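Local structure of processed glycerol phosphate lipoteichoic acid synthase 2 (Bacillus subtilis, 2W8D) at residues 63-73 against 293-304. The protein is the C-terminal domain of a lipoteichoic acid synthase, with a sulfatase-type domain of the alkaline phosphatase clan, and holds a magnesium ion. Residues are numbered along the deposited sequence; the frame is centred on the assembly and turned at random.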
loop_
_atom_site.group_PDB
_atom_site.type_symbol
_atom_site.label_atom_id
_atom_site.label_comp_id
_atom_site.label_asym_id
_atom_site.label_seq_id
_atom_site.Cartn_x
_atom_site.Cartn_y
_atom_site.Cartn_z
ATOM N N LEU A 63 10.693 2.459 14.221
ATOM C CA LEU A 63 11.048 2.551 12.799
ATOM C C LEU A 63 10.879 3.965 12.261
ATOM O O LEU A 63 11.695 4.439 11.471
ATOM C CB LEU A 63 10.169 1.608 11.972
ATOM C CG LEU A 63 10.227 0.133 12.351
ATOM C CD1 LEU A 63 9.343 -0.649 11.432
ATOM C CD2 LEU A 63 11.680 -0.386 12.276
ATOM N N ALA A 64 9.779 4.600 12.662
ATOM C CA ALA A 64 9.494 5.963 12.310
ATOM C C ALA A 64 10.571 6.899 12.817
ATOM O O ALA A 64 10.832 7.915 12.179
ATOM C CB ALA A 64 8.103 6.384 12.835
ATOM N N HIS A 65 11.224 6.550 13.933
ATOM C CA HIS A 65 12.196 7.451 14.527
ATOM C C HIS A 65 13.654 7.058 14.380
ATOM O O HIS A 65 14.535 7.812 14.800
ATOM C CB HIS A 65 11.835 7.758 15.988
ATOM C CG HIS A 65 10.601 8.588 16.103
ATOM N ND1 HIS A 65 10.570 9.917 15.738
ATOM C CD2 HIS A 65 9.337 8.267 16.468
ATOM C CE1 HIS A 65 9.349 10.388 15.911
ATOM N NE2 HIS A 65 8.583 9.408 16.357
ATOM N N ASP A 66 13.904 5.906 13.742
ATOM C CA ASP A 66 15.275 5.381 13.655
ATOM C C ASP A 66 16.127 6.117 12.628
ATOM O O ASP A 66 15.652 6.968 11.904
ATOM C CB ASP A 66 15.314 3.844 13.445
ATOM C CG ASP A 66 14.837 3.408 12.065
ATOM O OD1 ASP A 66 14.852 4.220 11.121
ATOM O OD2 ASP A 66 14.452 2.229 11.915
ATOM N N ASN A 67 17.398 5.762 12.570
ATOM C CA ASN A 67 18.337 6.390 11.664
ATOM C C ASN A 67 18.475 5.685 10.308
ATOM O O ASN A 67 19.315 6.069 9.500
ATOM C CB ASN A 67 19.690 6.513 12.358
ATOM C CG ASN A 67 20.188 5.175 12.963
ATOM O OD1 ASN A 67 19.707 4.083 12.630
ATOM N ND2 ASN A 67 21.176 5.274 13.853
ATOM N N GLU A 68 17.643 4.679 10.042
ATOM C CA GLU A 68 17.845 3.810 8.865
ATOM C C GLU A 68 16.618 3.535 8.008
ATOM O O GLU A 68 16.744 3.240 6.823
ATOM C CB GLU A 68 18.519 2.474 9.254
ATOM C CG GLU A 68 17.794 1.615 10.300
ATOM C CD GLU A 68 18.616 0.375 10.715
ATOM O OE1 GLU A 68 18.853 -0.514 9.854
ATOM O OE2 GLU A 68 19.027 0.280 11.902
ATOM N N THR A 69 15.431 3.626 8.597
ATOM C CA THR A 69 14.209 3.285 7.879
ATOM C C THR A 69 13.595 4.538 7.256
ATOM O O THR A 69 13.507 5.575 7.906
ATOM C CB THR A 69 13.217 2.606 8.822
ATOM O OG1 THR A 69 13.882 1.544 9.511
ATOM C CG2 THR A 69 12.021 2.049 8.065
ATOM N N PHE A 70 13.223 4.440 5.978
ATOM C CA PHE A 70 12.481 5.496 5.303
ATOM C C PHE A 70 11.099 5.449 5.876
ATOM O O PHE A 70 10.456 4.394 5.855
ATOM C CB PHE A 70 12.289 5.258 3.812
ATOM C CG PHE A 70 13.540 5.346 2.970
ATOM C CD1 PHE A 70 13.971 6.556 2.464
ATOM C CD2 PHE A 70 14.208 4.195 2.581
ATOM C CE1 PHE A 70 15.073 6.623 1.650
ATOM C CE2 PHE A 70 15.306 4.252 1.758
ATOM C CZ PHE A 70 15.742 5.463 1.293
ATOM N N TYR A 71 10.635 6.581 6.383
ATOM C CA TYR A 71 9.250 6.708 6.797
ATOM C C TYR A 71 8.657 7.933 6.089
ATOM O O TYR A 71 9.310 8.972 6.018
ATOM C CB TYR A 71 9.149 6.851 8.321
ATOM C CG TYR A 71 7.733 7.154 8.786
ATOM C CD1 TYR A 71 6.704 6.240 8.541
ATOM C CD2 TYR A 71 7.421 8.351 9.435
ATOM C CE1 TYR A 71 5.413 6.499 8.944
ATOM C CE2 TYR A 71 6.101 8.641 9.839
ATOM C CZ TYR A 71 5.112 7.703 9.580
ATOM O OH TYR A 71 3.805 7.930 9.945
ATOM N N PHE A 72 7.446 7.775 5.551
ATOM C CA PHE A 72 6.742 8.804 4.801
ATOM C C PHE A 72 5.457 9.158 5.554
ATOM O O PHE A 72 4.535 8.330 5.637
ATOM C CB PHE A 72 6.393 8.305 3.381
ATOM C CG PHE A 72 7.575 7.722 2.618
ATOM C CD1 PHE A 72 8.259 8.480 1.671
ATOM C CD2 PHE A 72 7.991 6.420 2.840
ATOM C CE1 PHE A 72 9.340 7.948 0.972
ATOM C CE2 PHE A 72 9.073 5.885 2.139
ATOM C CZ PHE A 72 9.743 6.656 1.205
ATOM N N ASP A 73 5.399 10.391 6.085
ATOM C CA ASP A 73 4.293 10.861 6.921
ATOM C C ASP A 73 3.205 11.677 6.168
ATOM O O ASP A 73 2.183 12.097 6.752
ATOM C CB ASP A 73 4.852 11.635 8.127
ATOM C CG ASP A 73 5.582 12.903 7.719
ATOM O OD1 ASP A 73 6.251 12.951 6.674
ATOM O OD2 ASP A 73 5.500 13.883 8.449
ATOM N N PHE A 293 6.511 2.494 5.244
ATOM C CA PHE A 293 7.873 2.272 5.754
ATOM C C PHE A 293 8.632 1.500 4.675
ATOM O O PHE A 293 8.062 0.594 4.072
ATOM C CB PHE A 293 7.859 1.397 7.025
ATOM C CG PHE A 293 7.192 2.027 8.197
ATOM C CD1 PHE A 293 7.920 2.783 9.091
ATOM C CD2 PHE A 293 5.822 1.862 8.421
ATOM C CE1 PHE A 293 7.300 3.388 10.201
ATOM C CE2 PHE A 293 5.218 2.440 9.526
ATOM C CZ PHE A 293 5.971 3.211 10.418
ATOM N N ILE A 294 9.879 1.884 4.405
ATOM C CA ILE A 294 10.744 1.113 3.528
ATOM C C ILE A 294 12.100 0.948 4.228
ATOM O O ILE A 294 12.803 1.936 4.463
ATOM C CB ILE A 294 11.004 1.802 2.157
ATOM C CG1 ILE A 294 9.733 1.991 1.350
ATOM C CG2 ILE A 294 11.979 1.005 1.345
ATOM C CD1 ILE A 294 9.961 2.843 0.138
ATOM N N HIS A 295 12.447 -0.286 4.569
ATOM C CA HIS A 295 13.787 -0.568 5.037
ATOM C C HIS A 295 14.474 -1.371 3.956
ATOM O O HIS A 295 14.126 -2.510 3.694
ATOM C CB HIS A 295 13.792 -1.300 6.376
ATOM C CG HIS A 295 15.171 -1.494 6.936
ATOM N ND1 HIS A 295 15.963 -2.569 6.606
ATOM C CD2 HIS A 295 15.916 -0.720 7.766
ATOM C CE1 HIS A 295 17.138 -2.458 7.206
ATOM N NE2 HIS A 295 17.132 -1.344 7.918
ATOM N N ALA A 296 15.389 -0.706 3.265
ATOM C CA ALA A 296 16.174 -1.281 2.213
ATOM C C ALA A 296 17.523 -1.461 2.851
ATOM O O ALA A 296 18.163 -0.485 3.287
ATOM C CB ALA A 296 16.255 -0.341 1.059
ATOM N N ALA A 297 17.951 -2.712 2.945
ATOM C CA ALA A 297 19.207 -3.034 3.632
ATOM C C ALA A 297 20.384 -2.630 2.771
ATOM O O ALA A 297 20.379 -2.882 1.552
ATOM C CB ALA A 297 19.266 -4.514 3.936
ATOM N N GLY A 298 21.402 -2.039 3.400
ATOM C CA GLY A 298 22.527 -1.480 2.658
ATOM C C GLY A 298 22.314 -0.025 2.265
ATOM O O GLY A 298 23.256 0.619 1.778
ATOM N N VAL A 299 21.084 0.487 2.483
ATOM C CA VAL A 299 20.703 1.865 2.147
ATOM C C VAL A 299 20.214 2.657 3.372
ATOM O O VAL A 299 19.292 2.238 4.076
ATOM C CB VAL A 299 19.601 1.925 1.042
ATOM C CG1 VAL A 299 19.340 3.348 0.619
ATOM C CG2 VAL A 299 20.003 1.109 -0.182
ATOM N N LYS A 300 20.808 3.818 3.599
ATOM C CA LYS A 300 20.406 4.674 4.697
ATOM C C LYS A 300 19.104 5.447 4.388
ATOM O O LYS A 300 19.104 6.371 3.572
ATOM C CB LYS A 300 21.546 5.636 5.045
ATOM C CG LYS A 300 21.320 6.378 6.351
ATOM C CD LYS A 300 22.440 7.364 6.646
ATOM C CE LYS A 300 22.036 8.348 7.746
ATOM N NZ LYS A 300 20.727 9.013 7.421
ATOM N N GLY A 301 18.008 5.062 5.039
ATOM C CA GLY A 301 16.722 5.699 4.827
ATOM C C GLY A 301 16.612 7.092 5.432
ATOM O O GLY A 301 17.429 7.497 6.235
ATOM N N GLU A 302 15.592 7.828 5.004
ATOM C CA GLU A 302 15.321 9.160 5.509
ATOM C C GLU A 302 13.841 9.248 5.837
ATOM O O GLU A 302 13.028 8.547 5.223
ATOM C CB GLU A 302 15.649 10.200 4.435
ATOM C CG GLU A 302 17.114 10.332 4.082
ATOM C CD GLU A 302 17.919 10.958 5.218
ATOM O OE1 GLU A 302 17.631 12.117 5.607
ATOM O OE2 GLU A 302 18.843 10.280 5.721
ATOM N N LYS A 303 13.502 10.113 6.787
ATOM C CA LYS A 303 12.109 10.468 7.083
ATOM C C LYS A 303 11.661 11.468 6.052
ATOM O O LYS A 303 11.917 12.654 6.199
ATOM C CB LYS A 303 12.006 11.080 8.493
ATOM C CG LYS A 303 12.929 10.377 9.520
ATOM C CD LYS A 303 12.534 8.895 9.708
ATOM C CE LYS A 303 13.709 8.035 9.923
ATOM N NZ LYS A 303 13.308 6.698 10.417
ATOM N N VAL A 304 11.019 11.010 4.984
ATOM C CA VAL A 304 10.670 11.945 3.887
ATOM C C VAL A 304 9.258 12.548 3.981
ATOM O O VAL A 304 8.311 11.838 4.293
ATOM C CB VAL A 304 11.105 11.430 2.447
ATOM C CG1 VAL A 304 11.745 10.057 2.496
ATOM C CG2 VAL A 304 10.022 11.537 1.439
#
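Phe70, Phe293 and Lys303 carry the meeting of strand 70-72 with strand 293-296 and the returning chain at 301-304. The backbones of Phe70 and Ile294 form an antiparallel hydrogen-bonded pair, Phe70 N to Ile294 O and Ile294 N to Phe70 O both at 3.0 Å. Gly301 CA sits over the centre of one face of the Phe70 ring, 3.4 Å from the ring centroid and 1° off the normal, a CH-pi contact, while Ile294 O meets the ring edge in plane. A CB on Gly301 would run into Glu68 O and Phe70 N, and without one Gly301 N comes in to donate to Glu68 O.

Leu63 and Ala64 of helix 58-65 pack on the Phe293 ring, Leu63 CB obliquely and Ala64 near its edge. Tyr71 makes an offset stack with this ring, planes 30° apart, its CD1 over the face and 3.4 Å from Phe293 CE1. Tyr71 reaches there because its CG stands opposite the backbone N (chi1 173°). Met255 of strand 251-257 also packs against Phe293.

Lys303, bent at chi2 and chi3, carries NZ into the turn after helix 58-65. There NZ donates to Asp66 O and to Thr69 O, each at 2.8 Å, the latter in the carbonyl plane, and forms a salt bridge with Asp66 OD1 (3.0 Å), met from above the carboxylate plane. The same OD1 accepts from the backbone N of Glu68, an Asx turn, and from that of Thr69, an Asx motif. Nearby, His295 NE2 donates to Glu68 OE1 at 2.7 Å, close to the imidazole plane.

By these bonds Lys303 ties the turn after helix 58-65 to the segment 301-304. Its charge would be expected to favour an ionised Asp66.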